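Local coordinates for protein agmatinase (Deinococcus radiodurans, PDB 1WOH) that probably hydrolyses agmatine to putrescine and urea, as a manganese-dependent agmatinase of the arginase (ureohydrolase) family, at residues Ala259-Ala262 with Ala263-Val267. Residues are numbered along the deposited sequence; the frame is centred on the assembly and turned at random.
Sequences AAAA and ANNTV
With CG set beside the backbone N and opposite the carbonyl carbon (chi1 -64°), the side chain of Asn265 folds back toward the last turn of the helix, and a similar first torsion in Asn264 (chi1 -58°) swings its amide to the same helix end. Asn265 ND2 reaches Ala261 O at 2.9 Å in a nearly straight bond (167° at the hydrogen); the donor lies in the carbonyl plane, on a lone pair, and the oxygen lies almost in the plane of the amide. Asn264 ND2 meets Ala260 O at 3.0 Å, but more bent and weak. The backbone bond from Asn264 N to Ala261 O is itself weak at 3.3 Å. One residue earlier, Ala263 N bonds to Ala259 O at 3.1 Å. This is the helix-to-strand turn of a beta-alpha-beta unit, in which helix 251-264 links parallel strands 223-229 and 266-273. Asparagine suits position 265 because its buried amide both donates and accepts, tying the turn to the residues leading into strand 223-229, ND2 to Pro219 O and OD1 to Gln222 N; an alanine here would probably leave these two groups and Ala261 O without their side-chain partner. Beyond it, Val267 CG2 lies 4.3 Å from Ala262 CB, the short alanine side chain letting the branched valine come close, while Val300 of helix 284-302 touches both side chains.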
ATOM      1  N   ALA A 259      24.197 -15.735  18.610  1.00 12.41           N
ATOM      2  CA  ALA A 259      25.654 -15.666  18.640  1.00 13.51           C
ATOM      3  C   ALA A 259      26.212 -16.491  19.796  1.00 13.62           C
ATOM      4  O   ALA A 259      27.193 -17.224  19.633  1.00 16.19           O
ATOM      5  CB  ALA A 259      26.104 -14.213  18.757  1.00 14.49           C
ATOM      6  N   ALA A 260      25.582 -16.374  20.960  1.00 13.67           N
ATOM      7  CA  ALA A 260      26.024 -17.104  22.143  1.00 14.58           C
ATOM      8  C   ALA A 260      25.946 -18.606  21.911  1.00 15.48           C
ATOM      9  O   ALA A 260      26.877 -19.351  22.235  1.00 15.15           O
ATOM     10  CB  ALA A 260      25.176 -16.712  23.343  1.00 13.89           C
ATOM     11  N   ALA A 261      24.831 -19.052  21.344  1.00 14.39           N
ATOM     12  CA  ALA A 261      24.650 -20.471  21.080  1.00 13.89           C
ATOM     13  C   ALA A 261      25.634 -20.968  20.022  1.00 13.82           C
ATOM     14  O   ALA A 261      26.165 -22.068  20.138  1.00 15.82           O
ATOM     15  CB  ALA A 261      23.211 -20.740  20.636  1.00 14.48           C
ATOM     16  N   ALA A 262      25.888 -20.151  19.003  1.00 13.38           N
ATOM     17  CA  ALA A 262      26.791 -20.525  17.917  1.00 13.33           C
ATOM     18  C   ALA A 262      28.243 -20.667  18.378  1.00 17.45           C
ATOM     19  O   ALA A 262      29.016 -21.432  17.798  1.00 16.10           O
ATOM     20  CB  ALA A 262      26.710 -19.489  16.799  1.00 15.72           C
ATOM     21  N   ALA A 263      28.599 -19.932  19.426  1.00 17.90           N
ATOM     22  CA  ALA A 263      29.961 -19.950  19.944  1.00 19.48           C
ATOM     23  C   ALA A 263      30.287 -21.144  20.831  1.00 19.96           C
ATOM     24  O   ALA A 263      31.455 -21.482  21.004  1.00 21.12           O
ATOM     25  CB  ALA A 263      30.229 -18.663  20.715  1.00 18.43           C
ATOM     26  N   ASN A 264      29.261 -21.785  21.384  1.00 19.29           N
ATOM     27  CA  ASN A 264      29.477 -22.906  22.299  1.00 21.63           C
ATOM     28  C   ASN A 264      28.859 -24.230  21.869  1.00 20.10           C
ATOM     29  O   ASN A 264      28.786 -25.156  22.671  1.00 18.21           O
ATOM     30  CB  ASN A 264      28.926 -22.543  23.681  1.00 27.46           C
ATOM     31  CG  ASN A 264      29.555 -21.288  24.245  1.00 32.87           C
ATOM     32  OD1 ASN A 264      30.749 -21.260  24.541  1.00 36.87           O
ATOM     33  ND2 ASN A 264      28.755 -20.236  24.390  1.00 36.44           N
ATOM     34  N   ASN A 265      28.420 -24.326  20.619  1.00 17.22           N
ATOM     35  CA  ASN A 265      27.791 -25.557  20.155  1.00 18.36           C
ATOM     36  C   ASN A 265      28.134 -25.877  18.713  1.00 18.13           C
ATOM     37  O   ASN A 265      28.720 -25.064  18.005  1.00 19.32           O
ATOM     38  CB  ASN A 265      26.267 -25.440  20.273  1.00 16.64           C
ATOM     39  CG  ASN A 265      25.796 -25.302  21.705  1.00 15.31           C
ATOM     40  OD1 ASN A 265      25.667 -26.294  22.430  1.00 14.84           O
ATOM     41  ND2 ASN A 265      25.538 -24.070  22.126  1.00 12.39           N
ATOM     42  N   THR A 266      27.761 -27.078  18.287  1.00 16.95           N
ATOM     43  CA  THR A 266      27.982 -27.498  16.914  1.00 17.90           C
ATOM     44  C   THR A 266      26.648 -27.247  16.212  1.00 17.74           C
ATOM     45  O   THR A 266      25.684 -27.973  16.438  1.00 17.43           O
ATOM     46  CB  THR A 266      28.314 -28.997  16.828  1.00 20.47           C
ATOM     47  OG1 THR A 266      29.522 -29.261  17.552  1.00 21.63           O
ATOM     48  CG2 THR A 266      28.491 -29.421  15.377  1.00 19.98           C
ATOM     49  N   VAL A 267      26.600 -26.207  15.385  1.00 17.00           N
ATOM     50  CA  VAL A 267      25.384 -25.839  14.655  1.00 15.45           C
ATOM     51  C   VAL A 267      25.209 -26.717  13.415  1.00 15.62           C
ATOM     52  O   VAL A 267      26.054 -26.712  12.517  1.00 16.80           O
ATOM     53  CB  VAL A 267      25.441 -24.352  14.235  1.00 14.85           C
ATOM     54  CG1 VAL A 267      24.155 -23.955  13.522  1.00 14.55           C
ATOM     55  CG2 VAL A 267      25.653 -23.486  15.468  1.00 14.50           C
TER